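Local coordinates for protein dioxygenase (Pseudomonas brassicacearum, PDB 5V2D) that probably cleaves the central carbon-carbon double bond of lignin-derived stilbenes with molecular oxygen at a single iron centre, at residues N82-V87 against T106-A111; Q231-A236 against V291-G296; A56-T61 against I439-S444. One frame throughout, in Å; residues are numbered along the deposited sequence.

Contact 1: residues N82-V87 against T106-A111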
loop_
_atom_site.group_PDB
_atom_site.type_symbol
_atom_site.label_atom_id
_atom_site.label_comp_id
_atom_site.label_asym_id
_atom_site.label_seq_id
_atom_site.Cartn_x
_atom_site.Cartn_y
_atom_site.Cartn_z
ATOM N N ASN A 82 -11.621 0.017 3.050
ATOM C CA ASN A 82 -12.223 0.189 4.379
ATOM C C ASN A 82 -12.320 -1.100 5.227
ATOM O O ASN A 82 -12.830 -1.080 6.325
ATOM C CB ASN A 82 -13.596 0.810 4.259
ATOM C CG ASN A 82 -13.975 1.678 5.470
ATOM O OD1 ASN A 82 -13.091 2.063 6.332
ATOM N ND2 ASN A 82 -15.247 2.044 5.511
ATOM N N GLY A 83 -11.779 -2.198 4.743
ATOM C CA GLY A 83 -11.975 -3.486 5.403
ATOM C C GLY A 83 -10.984 -3.680 6.563
ATOM O O GLY A 83 -9.845 -3.207 6.490
ATOM N N ASP A 84 -11.433 -4.352 7.594
ATOM C CA ASP A 84 -10.574 -4.694 8.765
ATOM C C ASP A 84 -9.261 -5.329 8.284
ATOM O O ASP A 84 -9.278 -6.230 7.447
ATOM C CB ASP A 84 -11.307 -5.625 9.683
ATOM C CG ASP A 84 -12.618 -4.997 10.171
ATOM O OD1 ASP A 84 -12.555 -4.138 11.071
ATOM O OD2 ASP A 84 -13.665 -5.407 9.655
ATOM N N GLY A 85 -8.148 -4.892 8.856
ATOM C CA GLY A 85 -6.850 -5.455 8.490
ATOM C C GLY A 85 -6.626 -6.884 8.936
ATOM O O GLY A 85 -6.769 -7.179 10.120
ATOM N N MET A 86 -6.320 -7.748 7.969
ATOM C CA MET A 86 -6.001 -9.139 8.155
ATOM C C MET A 86 -4.570 -9.397 7.711
ATOM O O MET A 86 -4.276 -9.239 6.483
ATOM C CB MET A 86 -6.978 -9.975 7.324
ATOM C CG MET A 86 -6.767 -11.467 7.415
ATOM S SD MET A 86 -7.345 -12.195 8.949
ATOM C CE MET A 86 -9.056 -12.489 8.452
ATOM N N VAL A 87 -3.688 -9.751 8.651
ATOM C CA VAL A 87 -2.285 -9.889 8.351
ATOM C C VAL A 87 -1.965 -11.350 8.135
ATOM O O VAL A 87 -2.369 -12.202 8.932
ATOM C CB VAL A 87 -1.429 -9.318 9.510
ATOM C CG1 VAL A 87 0.038 -9.547 9.292
ATOM C CG2 VAL A 87 -1.720 -7.857 9.716
ATOM N N THR A 106 -8.021 -4.388 16.435
ATOM C CA THR A 106 -8.272 -2.978 16.617
ATOM C C THR A 106 -9.457 -2.757 17.557
ATOM O O THR A 106 -10.334 -3.607 17.672
ATOM C CB THR A 106 -8.583 -2.248 15.292
ATOM O OG1 THR A 106 -9.739 -2.791 14.718
ATOM C CG2 THR A 106 -7.372 -2.332 14.312
ATOM N N ASP A 107 -9.524 -1.574 18.147
ATOM C CA ASP A 107 -10.697 -1.245 18.939
ATOM C C ASP A 107 -11.965 -1.341 18.030
ATOM O O ASP A 107 -12.996 -1.759 18.481
ATOM C CB ASP A 107 -10.676 0.157 19.491
ATOM C CG ASP A 107 -9.547 0.428 20.462
ATOM O OD1 ASP A 107 -8.908 -0.447 20.948
ATOM O OD2 ASP A 107 -9.346 1.621 20.833
ATOM N N ARG A 108 -11.847 -0.916 16.781
ATOM C CA ARG A 108 -12.963 -0.924 15.848
ATOM C C ARG A 108 -13.492 -2.354 15.626
ATOM O O ARG A 108 -14.706 -2.592 15.677
ATOM C CB ARG A 108 -12.565 -0.333 14.528
ATOM C CG ARG A 108 -13.573 -0.488 13.399
ATOM C CD ARG A 108 -13.191 0.382 12.216
ATOM N NE ARG A 108 -13.942 0.120 10.992
ATOM C CZ ARG A 108 -14.095 0.989 10.004
ATOM N NH1 ARG A 108 -14.731 0.595 8.883
ATOM N NH2 ARG A 108 -13.658 2.218 10.080
ATOM N N LEU A 109 -12.577 -3.262 15.330
ATOM C CA LEU A 109 -12.951 -4.658 15.182
ATOM C C LEU A 109 -13.604 -5.220 16.451
ATOM O O LEU A 109 -14.591 -5.939 16.386
ATOM C CB LEU A 109 -11.792 -5.511 14.773
ATOM C CG LEU A 109 -12.091 -7.011 14.610
ATOM C CD1 LEU A 109 -12.978 -7.262 13.437
ATOM C CD2 LEU A 109 -10.854 -7.825 14.341
ATOM N N LEU A 110 -12.999 -4.971 17.590
ATOM C CA LEU A 110 -13.515 -5.576 18.810
ATOM C C LEU A 110 -14.884 -5.005 19.183
ATOM O O LEU A 110 -15.712 -5.709 19.763
ATOM C CB LEU A 110 -12.533 -5.387 19.967
ATOM C CG LEU A 110 -11.232 -6.154 19.831
ATOM C CD1 LEU A 110 -10.294 -5.968 20.984
ATOM C CD2 LEU A 110 -11.418 -7.639 19.561
ATOM N N ALA A 111 -15.133 -3.739 18.870
ATOM C CA ALA A 111 -16.458 -3.198 19.110
ATOM C C ALA A 111 -17.508 -3.890 18.192
ATOM O O ALA A 111 -18.612 -4.220 18.607
ATOM C CB ALA A 111 -16.481 -1.678 18.977
HETATM O O HOH W 1 -13.016 4.209 7.796
HETATM O O HOH W 2 -16.015 3.198 8.082
HETATM O O HOH W 3 -10.142 -3.355 12.075
HETATM O O HOH W 4 -14.703 -2.541 10.283
#
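Asn82 and Arg108 cross at about a right angle and bond only weakly: NH1 of Arg108 lies 3.4 Å from OD1 of Asn82, at an N-H...O angle of 129°, with the amide and guanidinium planes 81° apart. Water does most of the joining. One water donates to Asn82 OD1 at 2.6 Å and accepts from Arg108 NH2, while a second accepts from Asn82 ND2 and, weakly, from Arg108 NH1. Both groups also have partners elsewhere, ND2 in Asp78 and NH2 in the carbonyl of Asn137. The contact joins the entry to strand 85-93, in a propeller sheet, to the start of the short helix 107-115. Here Asp84 OD1 receives two waters: one accepts from Arg108 NE, and the other reaches Thr106 OG1. The extended chain of Arg108, with CG anti to the backbone N (chi1 170°), carries NE to this bridge. Thr106 is the N-cap of the helix, its OG1 accepting from Leu109 N at 2.9 Å. Asp84 OD2 takes the backbone N-H of Gln70, and Leu109 lays CD1 3.9 Å from OD1 of Asp84, an apolar neighbour beside this hydrated carboxylate.

Contact 2: residues Q231-A236 against V291-G296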
loop_
_atom_site.group_PDB
_atom_site.type_symbol
_atom_site.label_atom_id
_atom_site.label_comp_id
_atom_site.label_asym_id
_atom_site.label_seq_id
_atom_site.Cartn_x
_atom_site.Cartn_y
_atom_site.Cartn_z
ATOM N N GLN A 231 3.363 23.270 7.321
ATOM C CA GLN A 231 2.012 23.301 6.845
ATOM C C GLN A 231 1.946 23.351 5.344
ATOM O O GLN A 231 2.713 24.054 4.664
ATOM C CB GLN A 231 1.288 24.511 7.423
ATOM C CG GLN A 231 1.189 24.446 8.939
ATOM C CD GLN A 231 -0.016 25.142 9.410
ATOM O OE1 GLN A 231 -0.528 26.056 8.751
ATOM N NE2 GLN A 231 -0.510 24.725 10.540
ATOM N N ALA A 232 1.004 22.607 4.800
ATOM C CA ALA A 232 0.682 22.681 3.396
ATOM C C ALA A 232 -0.275 23.849 3.191
ATOM O O ALA A 232 -0.910 24.303 4.150
ATOM C CB ALA A 232 -0.017 21.400 2.973
ATOM N N PRO A 233 -0.459 24.271 1.931
ATOM C CA PRO A 233 -1.400 25.357 1.641
ATOM C C PRO A 233 -2.846 24.899 1.726
ATOM O O PRO A 233 -3.715 25.734 1.761
ATOM C CB PRO A 233 -1.008 25.809 0.230
ATOM C CG PRO A 233 -0.350 24.600 -0.391
ATOM C CD PRO A 233 0.381 23.935 0.752
ATOM N N TYR A 234 -3.122 23.600 1.815
ATOM C CA TYR A 234 -4.459 23.093 2.006
ATOM C C TYR A 234 -4.281 21.617 2.452
ATOM O O TYR A 234 -3.192 21.061 2.296
ATOM C CB TYR A 234 -5.272 23.168 0.712
ATOM C CG TYR A 234 -4.541 22.638 -0.518
ATOM C CD1 TYR A 234 -3.896 23.514 -1.392
ATOM C CD2 TYR A 234 -4.527 21.308 -0.828
ATOM C CE1 TYR A 234 -3.202 23.060 -2.508
ATOM C CE2 TYR A 234 -3.838 20.830 -1.969
ATOM C CZ TYR A 234 -3.186 21.696 -2.825
ATOM O OH TYR A 234 -2.500 21.230 -3.951
ATOM N N ALA A 235 -5.316 21.020 3.001
ATOM C CA ALA A 235 -5.303 19.613 3.417
ATOM C C ALA A 235 -5.554 18.721 2.221
ATOM O O ALA A 235 -6.604 18.779 1.575
ATOM C CB ALA A 235 -6.327 19.337 4.512
ATOM N N ALA A 236 -4.582 17.836 1.947
ATOM C CA ALA A 236 -4.689 16.920 0.856
ATOM C C ALA A 236 -4.111 15.572 1.201
ATOM O O ALA A 236 -3.221 15.469 2.088
ATOM C CB ALA A 236 -3.955 17.482 -0.355
ATOM N N VAL A 291 11.535 24.165 3.761
ATOM C CA VAL A 291 10.667 23.489 2.831
ATOM C C VAL A 291 10.584 24.243 1.533
ATOM O O VAL A 291 10.446 25.428 1.568
ATOM C CB VAL A 291 9.239 23.336 3.393
ATOM C CG1 VAL A 291 8.288 22.794 2.307
ATOM C CG2 VAL A 291 9.259 22.417 4.590
ATOM N N ARG A 292 10.685 23.572 0.397
ATOM C CA ARG A 292 10.439 24.190 -0.911
ATOM C C ARG A 292 9.305 23.483 -1.608
ATOM O O ARG A 292 9.219 22.235 -1.549
ATOM C CB ARG A 292 11.657 24.064 -1.810
ATOM C CG ARG A 292 12.779 25.059 -1.438
ATOM C CD ARG A 292 12.473 26.439 -2.072
ATOM N NE ARG A 292 12.497 26.198 -3.507
ATOM C CZ ARG A 292 13.619 25.985 -4.174
ATOM N NH1 ARG A 292 14.831 26.015 -3.565
ATOM N NH2 ARG A 292 13.506 25.710 -5.444
ATOM N N TRP A 293 8.475 24.235 -2.332
ATOM C CA TRP A 293 7.298 23.682 -3.021
ATOM C C TRP A 293 7.478 23.628 -4.523
ATOM O O TRP A 293 8.031 24.579 -5.139
ATOM C CB TRP A 293 6.091 24.521 -2.663
ATOM C CG TRP A 293 5.709 24.309 -1.190
ATOM C CD1 TRP A 293 6.123 25.070 -0.122
ATOM C CD2 TRP A 293 4.884 23.287 -0.656
ATOM N NE1 TRP A 293 5.608 24.573 1.020
ATOM C CE2 TRP A 293 4.832 23.487 0.736
ATOM C CE3 TRP A 293 4.166 22.219 -1.219
ATOM C CZ2 TRP A 293 4.078 22.666 1.599
ATOM C CZ3 TRP A 293 3.399 21.391 -0.335
ATOM C CH2 TRP A 293 3.385 21.632 1.030
ATOM N N PHE A 294 7.067 22.528 -5.139
ATOM C CA PHE A 294 7.133 22.419 -6.575
ATOM C C PHE A 294 5.755 22.007 -7.055
ATOM O O PHE A 294 5.016 21.280 -6.336
ATOM C CB PHE A 294 8.123 21.388 -7.003
ATOM C CG PHE A 294 9.562 21.744 -6.716
ATOM C CD1 PHE A 294 10.373 22.270 -7.718
ATOM C CD2 PHE A 294 10.091 21.514 -5.442
ATOM C CE1 PHE A 294 11.689 22.591 -7.457
ATOM C CE2 PHE A 294 11.376 21.880 -5.109
ATOM C CZ PHE A 294 12.217 22.383 -6.141
ATOM N N LYS A 295 5.407 22.378 -8.276
ATOM C CA LYS A 295 4.113 22.121 -8.862
ATOM C C LYS A 295 4.206 21.355 -10.142
ATOM O O LYS A 295 4.885 21.774 -11.072
ATOM C CB LYS A 295 3.445 23.436 -9.251
ATOM C CG LYS A 295 3.039 24.268 -8.074
ATOM C CD LYS A 295 2.631 25.659 -8.595
ATOM C CE LYS A 295 1.504 26.302 -7.775
ATOM N NZ LYS A 295 1.825 27.731 -7.862
ATOM N N GLY A 296 3.380 20.325 -10.264
ATOM C CA GLY A 296 3.270 19.514 -11.454
ATOM C C GLY A 296 1.918 19.767 -12.129
ATOM O O GLY A 296 1.164 20.622 -11.720
#
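With CG beside its own backbone N (chi1 -70°) and the indole turned crosswise to the side chain (chi2 93°), Trp293 sends the six-membered half of its ring system out from the strand to meet Gln231, Ala232 and Pro233. Its far corner, CH2, does most of the touching. Pro233 comes from the opposite direction and sets its CD methylene over one face of the indole, 4.1 Å from the centroid of the six-membered ring and 21° off the ring normal, a CH-pi contact displaced toward the rim. Ala232 meets the same corner obliquely, its CA 3.7 Å and its CB 3.9 Å from Trp293 CH2. One atom further along the ring, CZ2 of Trp293 lies 3.6 Å from the backbone carbonyl O of Gln231, which approaches obliquely; the side-chain NE2 of Gln231 is hydrogen-bonded to Asp212.

This is a junction between two blades of the beta-propeller. Residues 231-236 leave strand 224-231, at the rim of one blade, on the way to strand 242-243, which begins the next; Trp293 sits on strand 292-298, the outer strand of that next blade. Phe230, Leu278 and Ala280 also touch the indole, and Leu278 touches Pro233 as well. An alanine in place of Trp293 would probably strip Pro233 CD of its aromatic face and open a gap beside the loop that links the two blades.

No hydrogen bond links the two segments. Cohesion therefore rests on dispersion and on the slightly positive C-H groups beside the proline nitrogen meeting the pi cloud. Such a contact depends on fit and shape more than on direction.

Contact 3: residues A56-T61 against I439-S444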
loop_
_atom_site.group_PDB
_atom_site.type_symbol
_atom_site.label_atom_id
_atom_site.label_comp_id
_atom_site.label_asym_id
_atom_site.label_seq_id
_atom_site.Cartn_x
_atom_site.Cartn_y
_atom_site.Cartn_z
ATOM N N ALA A 56 16.533 -23.487 -0.596
ATOM C CA ALA A 56 16.663 -23.735 0.820
ATOM C C ALA A 56 17.278 -22.603 1.579
ATOM O O ALA A 56 17.111 -22.519 2.801
ATOM C CB ALA A 56 17.387 -25.043 1.095
ATOM N N SER A 57 17.943 -21.707 0.902
ATOM C CA SER A 57 18.616 -20.630 1.646
ATOM C C SER A 57 17.643 -19.477 1.967
ATOM O O SER A 57 18.000 -18.583 2.677
ATOM C CB SER A 57 19.763 -20.097 0.814
ATOM O OG SER A 57 19.250 -19.474 -0.358
ATOM N N ILE A 58 16.460 -19.427 1.396
ATOM C CA ILE A 58 15.508 -18.334 1.725
ATOM C C ILE A 58 15.033 -18.502 3.158
ATOM O O ILE A 58 14.521 -19.585 3.528
ATOM C CB ILE A 58 14.312 -18.323 0.808
ATOM C CG1 ILE A 58 14.772 -18.007 -0.634
ATOM C CG2 ILE A 58 13.324 -17.242 1.235
ATOM C CD1 ILE A 58 13.695 -18.171 -1.671
ATOM N N HIS A 59 15.262 -17.489 3.956
ATOM C CA HIS A 59 14.973 -17.584 5.388
ATOM C C HIS A 59 14.433 -16.258 5.876
ATOM O O HIS A 59 15.130 -15.242 5.844
ATOM C CB HIS A 59 16.249 -17.957 6.189
ATOM C CG HIS A 59 16.002 -18.209 7.647
ATOM N ND1 HIS A 59 16.890 -17.816 8.635
ATOM C CD2 HIS A 59 14.936 -18.718 8.301
ATOM C CE1 HIS A 59 16.413 -18.134 9.820
ATOM N NE2 HIS A 59 15.221 -18.673 9.650
ATOM N N GLY A 60 13.196 -16.286 6.310
ATOM C CA GLY A 60 12.508 -15.074 6.888
ATOM C C GLY A 60 11.014 -15.178 6.663
ATOM O O GLY A 60 10.498 -16.252 6.386
ATOM N N THR A 61 10.349 -14.048 6.815
ATOM C CA THR A 61 8.873 -14.038 6.782
ATOM C C THR A 61 8.396 -12.947 5.815
ATOM O O THR A 61 8.867 -11.814 5.861
ATOM C CB THR A 61 8.304 -13.814 8.197
ATOM O OG1 THR A 61 8.783 -14.808 9.076
ATOM C CG2 THR A 61 6.792 -13.869 8.166
ATOM N N ILE A 439 7.309 -8.840 -3.211
ATOM C CA ILE A 439 8.504 -8.513 -2.470
ATOM C C ILE A 439 9.731 -9.021 -3.225
ATOM O O ILE A 439 9.651 -9.910 -4.088
ATOM C CB ILE A 439 8.552 -9.099 -1.090
ATOM C CG1 ILE A 439 8.161 -10.596 -1.106
ATOM C CG2 ILE A 439 7.617 -8.339 -0.149
ATOM C CD1 ILE A 439 8.711 -11.350 0.081
ATOM N N PHE A 440 10.882 -8.450 -2.865
ATOM C CA PHE A 440 12.165 -8.881 -3.371
ATOM C C PHE A 440 13.020 -9.431 -2.228
ATOM O O PHE A 440 13.097 -8.803 -1.170
ATOM C CB PHE A 440 12.903 -7.781 -4.093
ATOM C CG PHE A 440 14.321 -8.112 -4.399
ATOM C CD1 PHE A 440 14.609 -8.954 -5.456
ATOM C CD2 PHE A 440 15.369 -7.650 -3.605
ATOM C CE1 PHE A 440 15.955 -9.339 -5.730
ATOM C CE2 PHE A 440 16.675 -8.018 -3.909
ATOM C CZ PHE A 440 16.959 -8.846 -4.956
ATOM N N ILE A 441 13.660 -10.580 -2.470
ATOM C CA ILE A 441 14.504 -11.199 -1.480
ATOM C C ILE A 441 15.913 -11.345 -2.102
ATOM O O ILE A 441 16.049 -12.046 -3.080
ATOM C CB ILE A 441 13.988 -12.607 -1.114
ATOM C CG1 ILE A 441 12.598 -12.514 -0.537
ATOM C CG2 ILE A 441 14.928 -13.263 -0.107
ATOM C CD1 ILE A 441 11.922 -13.857 -0.201
ATOM N N PRO A 442 16.949 -10.725 -1.513
ATOM C CA PRO A 442 18.270 -10.888 -2.092
ATOM C C PRO A 442 18.756 -12.316 -2.078
ATOM O O PRO A 442 18.445 -13.052 -1.199
ATOM C CB PRO A 442 19.187 -10.097 -1.136
ATOM C CG PRO A 442 18.241 -9.221 -0.281
ATOM C CD PRO A 442 16.960 -9.889 -0.264
ATOM N N ARG A 443 19.527 -12.715 -3.109
ATOM C CA ARG A 443 20.028 -14.132 -3.193
ATOM C C ARG A 443 20.954 -14.419 -2.011
ATOM O O ARG A 443 20.946 -15.521 -1.523
ATOM C CB ARG A 443 20.779 -14.369 -4.539
ATOM C CG ARG A 443 21.056 -15.857 -4.872
ATOM C CD ARG A 443 21.690 -16.067 -6.251
ATOM N NE ARG A 443 20.888 -15.316 -7.211
ATOM C CZ ARG A 443 19.830 -15.751 -7.879
ATOM N NH1 ARG A 443 19.466 -17.025 -7.895
ATOM N NH2 ARG A 443 19.152 -14.874 -8.657
ATOM N N SER A 444 21.705 -13.431 -1.584
ATOM C CA SER A 444 22.566 -13.562 -0.415
ATOM C C SER A 444 22.791 -12.147 0.013
ATOM O O SER A 444 22.459 -11.221 -0.712
ATOM C CB SER A 444 23.917 -14.211 -0.761
ATOM O OG SER A 444 24.646 -13.427 -1.724
#
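Ile58 and Ile441 make the close part of this contact, a single methyl-to-methyl touch in which CG2 of Ile58 lies 3.9 Å from CD1 of Ile441. The two side chains cross at about a right angle. With CG1 beside the backbone N (chi1 -61°) and CD1 extended beyond it, Ile441 brings its methyl tip to Ile58, which presents its shorter branch. Both residues are buried, and Trp498 touches each of them; Tyr453 and Phe92 pack on Ile58, and Val455 on Ile441, so the pair belongs to a larger apolar layer.

Toward the solvent side the fit slackens. Ser57 is exposed, and its OG stays 4.5 Å from the carbonyl O of Arg443. The guanidinium of Arg443 is engaged elsewhere, in salt bridges from NH2 to Asp451 and Asp472, and its charge is directed into its own blade. No hydrogen bond joins the segments at either end.

Strand 433-442 is an edge strand of one sheet, and residues 56-59 lead into strand 60-67 of the next, beside the C-terminal strand 496-500. Apolar side chains wedged between adjacent sheets in this way are characteristic of the seven-bladed beta-propeller of the carotenoid-cleavage oxygenase family, here at the place where its ring closes.

How the contacts relate
From the N terminus, the chain first lays down residues 56-61, whose partners in contact 3 arrive only at 439-444, so this contact closes a loop of most of the chain, 377 residues. Within that span contacts 1 and 2 follow in series: contact 1 closes a short excursion through strands 85-93 and 96-103, and contact 2 a longer one that includes His239 of the iron site. Neither crosses the other. Contacts 1 and 3 reach the same sheet, through neighbouring strands 85-93 and 60-67, with nearest atoms about 8 Å apart. Contact 2 lies across the chain's centre from contact 3. Together they tie helix 107-115 to the entry of strand 85-93, one blade to its successor, and the last blade to the first.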